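Local coordinates for protein cohesin (Archaeoglobus fulgidus, PDB 2XDH) that is the cohesin domain of a larger archaeal protein and probably serves in cell adhesion by binding dockerin modules, as in related cohesins, at residues Gly31-Val45 with Val63-Ser75. Numbering follows the deposited sequence.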
loop_
_atom_site.group_PDB
_atom_site.type_symbol
_atom_site.label_atom_id
_atom_site.label_comp_id
_atom_site.label_asym_id
_atom_site.label_seq_id
_atom_site.Cartn_x
_atom_site.Cartn_y
_atom_site.Cartn_z
ATOM N N GLY A 31 -8.825 -10.150 1.839
ATOM C CA GLY A 31 -8.828 -11.358 2.639
ATOM C C GLY A 31 -10.110 -12.162 2.571
ATOM O O GLY A 31 -10.105 -13.378 2.764
ATOM N N SER A 32 -11.232 -11.503 2.317
ATOM C CA SER A 32 -12.448 -12.276 2.152
ATOM C C SER A 32 -13.396 -11.597 1.187
ATOM O O SER A 32 -13.480 -10.370 1.132
ATOM C CB SER A 32 -13.136 -12.529 3.487
ATOM O OG SER A 32 -13.655 -11.335 4.005
ATOM N N ILE A 33 -14.114 -12.411 0.432
ATOM C CA ILE A 33 -15.057 -11.901 -0.550
ATOM C C ILE A 33 -16.290 -12.772 -0.475
ATOM O O ILE A 33 -16.179 -14.000 -0.515
ATOM C CB ILE A 33 -14.492 -12.058 -1.976
ATOM C CG1 ILE A 33 -13.191 -11.277 -2.143
ATOM C CG2 ILE A 33 -15.531 -11.638 -3.017
ATOM C CD1 ILE A 33 -12.546 -11.478 -3.499
ATOM N N ASN A 34 -17.459 -12.152 -0.334
ATOM C CA ASN A 34 -18.700 -12.865 -0.581
ATOM C C ASN A 34 -19.449 -12.101 -1.633
ATOM O O ASN A 34 -19.521 -10.876 -1.574
ATOM C CB ASN A 34 -19.559 -12.984 0.671
ATOM C CG ASN A 34 -19.060 -14.062 1.594
ATOM O OD1 ASN A 34 -19.645 -15.141 1.682
ATOM N ND2 ASN A 34 -17.945 -13.795 2.257
ATOM N N LEU A 35 -19.995 -12.818 -2.603
ATOM C CA LEU A 35 -20.771 -12.159 -3.641
ATOM C C LEU A 35 -21.811 -13.101 -4.210
ATOM O O LEU A 35 -21.800 -14.303 -3.915
ATOM C CB LEU A 35 -19.860 -11.625 -4.748
ATOM C CG LEU A 35 -18.968 -12.622 -5.504
ATOM C CD1 LEU A 35 -19.770 -13.405 -6.549
ATOM C CD2 LEU A 35 -17.833 -11.871 -6.176
ATOM N N ILE A 36 -22.723 -12.529 -4.996
ATOM C CA ILE A 36 -23.739 -13.275 -5.703
ATOM C C ILE A 36 -23.605 -12.935 -7.177
ATOM O O ILE A 36 -23.550 -11.756 -7.546
ATOM C CB ILE A 36 -25.137 -12.870 -5.232
ATOM C CG1 ILE A 36 -25.325 -13.237 -3.756
ATOM C CG2 ILE A 36 -26.193 -13.554 -6.070
ATOM C CD1 ILE A 36 -26.651 -12.779 -3.198
ATOM N N LEU A 37 -23.515 -13.965 -8.016
ATOM C CA LEU A 37 -23.578 -13.783 -9.469
ATOM C C LEU A 37 -24.915 -14.286 -9.958
ATOM O O LEU A 37 -25.225 -15.466 -9.809
ATOM C CB LEU A 37 -22.477 -14.589 -10.160
ATOM C CG LEU A 37 -22.509 -14.534 -11.693
ATOM C CD1 LEU A 37 -22.094 -13.157 -12.183
ATOM C CD2 LEU A 37 -21.590 -15.595 -12.285
ATOM N N SER A 38 -25.727 -13.399 -10.519
ATOM C CA SER A 38 -27.003 -13.829 -11.073
ATOM C C SER A 38 -26.813 -14.109 -12.553
ATOM O O SER A 38 -26.038 -13.429 -13.219
ATOM C CB SER A 38 -28.083 -12.764 -10.863
ATOM O OG SER A 38 -28.376 -12.606 -9.488
ATOM N N TYR A 39 -27.516 -15.114 -13.064
ATOM C CA TYR A 39 -27.390 -15.481 -14.468
ATOM C C TYR A 39 -28.753 -15.716 -15.120
ATOM O O TYR A 39 -29.721 -16.032 -14.436
ATOM C CB TYR A 39 -26.510 -16.722 -14.594
ATOM C CG TYR A 39 -27.036 -17.911 -13.836
ATOM C CD1 TYR A 39 -27.824 -18.865 -14.463
ATOM C CD2 TYR A 39 -26.743 -18.087 -12.488
ATOM C CE1 TYR A 39 -28.309 -19.965 -13.769
ATOM C CE2 TYR A 39 -27.224 -19.184 -11.784
ATOM C CZ TYR A 39 -28.009 -20.117 -12.436
ATOM O OH TYR A 39 -28.490 -21.214 -11.755
ATOM N N PRO A 40 -28.831 -15.555 -16.450
ATOM C CA PRO A 40 -30.104 -15.682 -17.181
ATOM C C PRO A 40 -30.642 -17.110 -17.282
ATOM O O PRO A 40 -29.886 -18.073 -17.136
ATOM C CB PRO A 40 -29.760 -15.155 -18.578
ATOM C CG PRO A 40 -28.274 -15.337 -18.704
ATOM C CD PRO A 40 -27.720 -15.143 -17.324
ATOM N N ASN A 41 -31.945 -17.224 -17.549
ATOM C CA ASN A 41 -32.621 -18.513 -17.710
ATOM C C ASN A 41 -32.069 -19.360 -18.844
ATOM O O ASN A 41 -32.207 -20.580 -18.839
ATOM C CB ASN A 41 -34.119 -18.309 -17.956
ATOM C CG ASN A 41 -34.874 -17.976 -16.695
ATOM O OD1 ASN A 41 -34.501 -18.408 -15.604
ATOM N ND2 ASN A 41 -35.945 -17.203 -16.833
ATOM N N VAL A 42 -31.458 -18.711 -19.832
ATOM C CA VAL A 42 -30.897 -19.427 -20.969
ATOM C C VAL A 42 -29.617 -20.165 -20.606
ATOM O O VAL A 42 -29.108 -20.955 -21.400
ATOM C CB VAL A 42 -30.630 -18.496 -22.169
ATOM C CG1 VAL A 42 -31.943 -17.999 -22.751
ATOM C CG2 VAL A 42 -29.739 -17.334 -21.762
ATOM N N LEU A 43 -29.096 -19.900 -19.408
ATOM C CA LEU A 43 -27.895 -20.579 -18.942
ATOM C C LEU A 43 -28.181 -21.555 -17.802
ATOM O O LEU A 43 -29.091 -21.361 -16.996
ATOM C CB LEU A 43 -26.828 -19.570 -18.519
ATOM C CG LEU A 43 -26.268 -18.662 -19.617
ATOM C CD1 LEU A 43 -25.120 -17.817 -19.064
ATOM C CD2 LEU A 43 -25.789 -19.469 -20.805
ATOM N N GLU A 44 -27.383 -22.610 -17.745
ATOM C CA GLU A 44 -27.491 -23.587 -16.682
ATOM C C GLU A 44 -26.105 -23.888 -16.155
ATOM O O GLU A 44 -25.190 -24.158 -16.930
ATOM C CB GLU A 44 -28.129 -24.870 -17.214
ATOM C CG GLU A 44 -27.790 -26.084 -16.400
ATOM C CD GLU A 44 -28.572 -27.286 -16.851
ATOM O OE1 GLU A 44 -29.599 -27.080 -17.536
ATOM O OE2 GLU A 44 -28.158 -28.421 -16.532
ATOM N N VAL A 45 -25.951 -23.840 -14.838
ATOM C CA VAL A 45 -24.640 -24.000 -14.221
ATOM C C VAL A 45 -24.226 -25.469 -14.177
ATOM O O VAL A 45 -24.962 -26.311 -13.657
ATOM C CB VAL A 45 -24.614 -23.407 -12.797
ATOM C CG1 VAL A 45 -23.309 -23.764 -12.082
ATOM C CG2 VAL A 45 -24.806 -21.894 -12.848
ATOM N N VAL A 63 -25.284 -22.887 -5.515
ATOM C CA VAL A 63 -26.150 -22.484 -6.620
ATOM C C VAL A 63 -27.597 -22.640 -6.198
ATOM O O VAL A 63 -28.038 -23.745 -5.899
ATOM C CB VAL A 63 -25.906 -23.337 -7.873
ATOM C CG1 VAL A 63 -26.868 -22.930 -8.993
ATOM C CG2 VAL A 63 -24.458 -23.222 -8.329
ATOM N N GLU A 64 -28.331 -21.535 -6.161
ATOM C CA GLU A 64 -29.738 -21.576 -5.788
ATOM C C GLU A 64 -30.563 -20.680 -6.692
ATOM O O GLU A 64 -30.389 -19.464 -6.716
ATOM C CB GLU A 64 -29.935 -21.207 -4.313
ATOM C CG GLU A 64 -29.324 -19.880 -3.889
ATOM C CD GLU A 64 -29.324 -19.700 -2.377
ATOM O OE1 GLU A 64 -29.381 -20.720 -1.653
ATOM O OE2 GLU A 64 -29.271 -18.541 -1.914
ATOM N N GLY A 65 -31.466 -21.297 -7.442
ATOM C CA GLY A 65 -32.240 -20.579 -8.429
ATOM C C GLY A 65 -31.305 -20.029 -9.486
ATOM O O GLY A 65 -30.409 -20.729 -9.969
ATOM N N ASN A 66 -31.507 -18.770 -9.840
ATOM C CA ASN A 66 -30.670 -18.127 -10.841
ATOM C C ASN A 66 -29.533 -17.322 -10.231
ATOM O O ASN A 66 -29.120 -16.307 -10.780
ATOM C CB ASN A 66 -31.520 -17.235 -11.743
ATOM C CG ASN A 66 -32.213 -18.020 -12.844
ATOM O OD1 ASN A 66 -32.044 -19.237 -12.956
ATOM N ND2 ASN A 66 -33.002 -17.328 -13.661
ATOM N N GLN A 67 -29.016 -17.768 -9.094
ATOM C CA GLN A 67 -27.845 -17.096 -8.544
ATOM C C GLN A 67 -26.828 -18.033 -7.916
ATOM O O GLN A 67 -27.175 -19.058 -7.340
ATOM C CB GLN A 67 -28.233 -15.955 -7.597
ATOM C CG GLN A 67 -29.031 -16.324 -6.382
ATOM C CD GLN A 67 -29.586 -15.088 -5.685
ATOM O OE1 GLN A 67 -29.967 -14.118 -6.340
ATOM N NE2 GLN A 67 -29.619 -15.113 -4.354
ATOM N N ILE A 68 -25.561 -17.675 -8.071
ATOM C CA ILE A 68 -24.468 -18.436 -7.503
ATOM C C ILE A 68 -23.874 -17.609 -6.374
ATOM O O ILE A 68 -23.365 -16.517 -6.607
ATOM C CB ILE A 68 -23.382 -18.691 -8.557
ATOM C CG1 ILE A 68 -24.013 -19.313 -9.810
ATOM C CG2 ILE A 68 -22.278 -19.576 -7.969
ATOM C CD1 ILE A 68 -23.175 -19.150 -11.074
ATOM N N LYS A 69 -23.981 -18.106 -5.149
ATOM C CA LYS A 69 -23.357 -17.447 -4.013
ATOM C C LYS A 69 -21.960 -18.006 -3.857
ATOM O O LYS A 69 -21.767 -19.222 -3.792
ATOM C CB LYS A 69 -24.173 -17.678 -2.732
ATOM C CG LYS A 69 -25.568 -17.059 -2.785
ATOM C CD LYS A 69 -26.286 -17.104 -1.445
ATOM C CE LYS A 69 -27.549 -16.248 -1.485
ATOM N NZ LYS A 69 -28.353 -16.330 -0.229
ATOM N N VAL A 70 -20.982 -17.117 -3.795
ATOM C CA VAL A 70 -19.598 -17.523 -3.747
ATOM C C VAL A 70 -18.944 -16.902 -2.539
ATOM O O VAL A 70 -19.139 -15.720 -2.259
ATOM C CB VAL A 70 -18.829 -17.061 -5.010
ATOM C CG1 VAL A 70 -17.333 -17.335 -4.850
ATOM C CG2 VAL A 70 -19.394 -17.747 -6.250
ATOM N N GLY A 71 -18.169 -17.708 -1.819
ATOM C CA GLY A 71 -17.447 -17.220 -0.668
ATOM C C GLY A 71 -15.983 -17.569 -0.849
ATOM O O GLY A 71 -15.639 -18.712 -1.172
ATOM N N ILE A 72 -15.117 -16.583 -0.642
ATOM C CA ILE A 72 -13.671 -16.796 -0.728
ATOM C C ILE A 72 -13.003 -16.216 0.519
ATOM O O ILE A 72 -13.276 -15.074 0.913
ATOM C CB ILE A 72 -13.073 -16.092 -1.966
ATOM C CG1 ILE A 72 -13.606 -16.728 -3.254
ATOM C CG2 ILE A 72 -11.553 -16.189 -1.944
ATOM C CD1 ILE A 72 -13.484 -15.852 -4.482
ATOM N N ALA A 73 -12.131 -16.994 1.138
ATOM C CA ALA A 73 -11.305 -16.484 2.226
ATOM C C ALA A 73 -9.846 -16.882 1.998
ATOM O O ALA A 73 -9.550 -18.006 1.599
ATOM C CB ALA A 73 -11.799 -16.989 3.569
ATOM N N ASP A 74 -8.929 -15.957 2.256
ATOM C CA ASP A 74 -7.541 -16.223 1.974
ATOM C C ASP A 74 -6.629 -15.396 2.869
ATOM O O ASP A 74 -6.416 -14.205 2.634
ATOM C CB ASP A 74 -7.265 -15.942 0.501
ATOM C CG ASP A 74 -5.919 -16.461 0.056
ATOM O OD1 ASP A 74 -4.981 -16.524 0.899
ATOM O OD2 ASP A 74 -5.809 -16.810 -1.141
ATOM N N SER A 75 -6.078 -16.044 3.885
ATOM C CA SER A 75 -5.230 -15.378 4.874
ATOM C C SER A 75 -3.975 -14.743 4.274
ATOM O O SER A 75 -3.409 -13.840 4.878
ATOM C CB SER A 75 -4.845 -16.360 5.989
ATOM O OG SER A 75 -3.875 -17.295 5.533
HETATM O O HOH W 1 -15.555 -15.455 2.895
HETATM O O HOH W 2 -31.299 -20.893 -15.493
#
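The ring of Y39 is clasped between N66, in the type II' turn 64-67, and V45 of strand 43-45. With chi1 at 59°, CG sits between the backbone N and the carbonyl carbon, which swings the ring across the turn of the partner strand. N66 CA packs over one ring face, 4.0 Å from its centroid, while V45 CG2 covers the opposite face. OH reaches G65 O at 2.7 Å, a weak hydrogen bond. Replaced by alanine, Y39 would give up the ring, and N66 CA and V45 CG2 would probably be left across a gap, with G65 O losing its hydroxyl partner. N66 is further held by its side chain: ND2 donates to N41 OD1 (2.7 Å, 171°), meeting that oxygen from above its carbonyl plane, and an asparagine's short amide suits this span.

Strand 31-38 pairs antiparallel with strand 67-74 from S38-Q67 to S32-A73, with backbone bonds out to Y39-N66 and G31-D74. Leucine, isoleucine and valine line the buried face, L35 CD1 against V70 CB (4.1 Å) and L37 beside I68, whose CD1 also meets V45 CG2 at 3.7 Å. On the other face I36 CG2 touches Q67 CB (3.5 Å), and CG1 lies alongside the extended aliphatic chain of K69; N34 OD1 rests against G71 CA. Apolar residues thus bind the strands to the cohesin beta-sandwich core, the other face mixes polar residues with I36, and Y39 packs turn 64-67 against strand 43-45, its hydroxyl adding a weak bond.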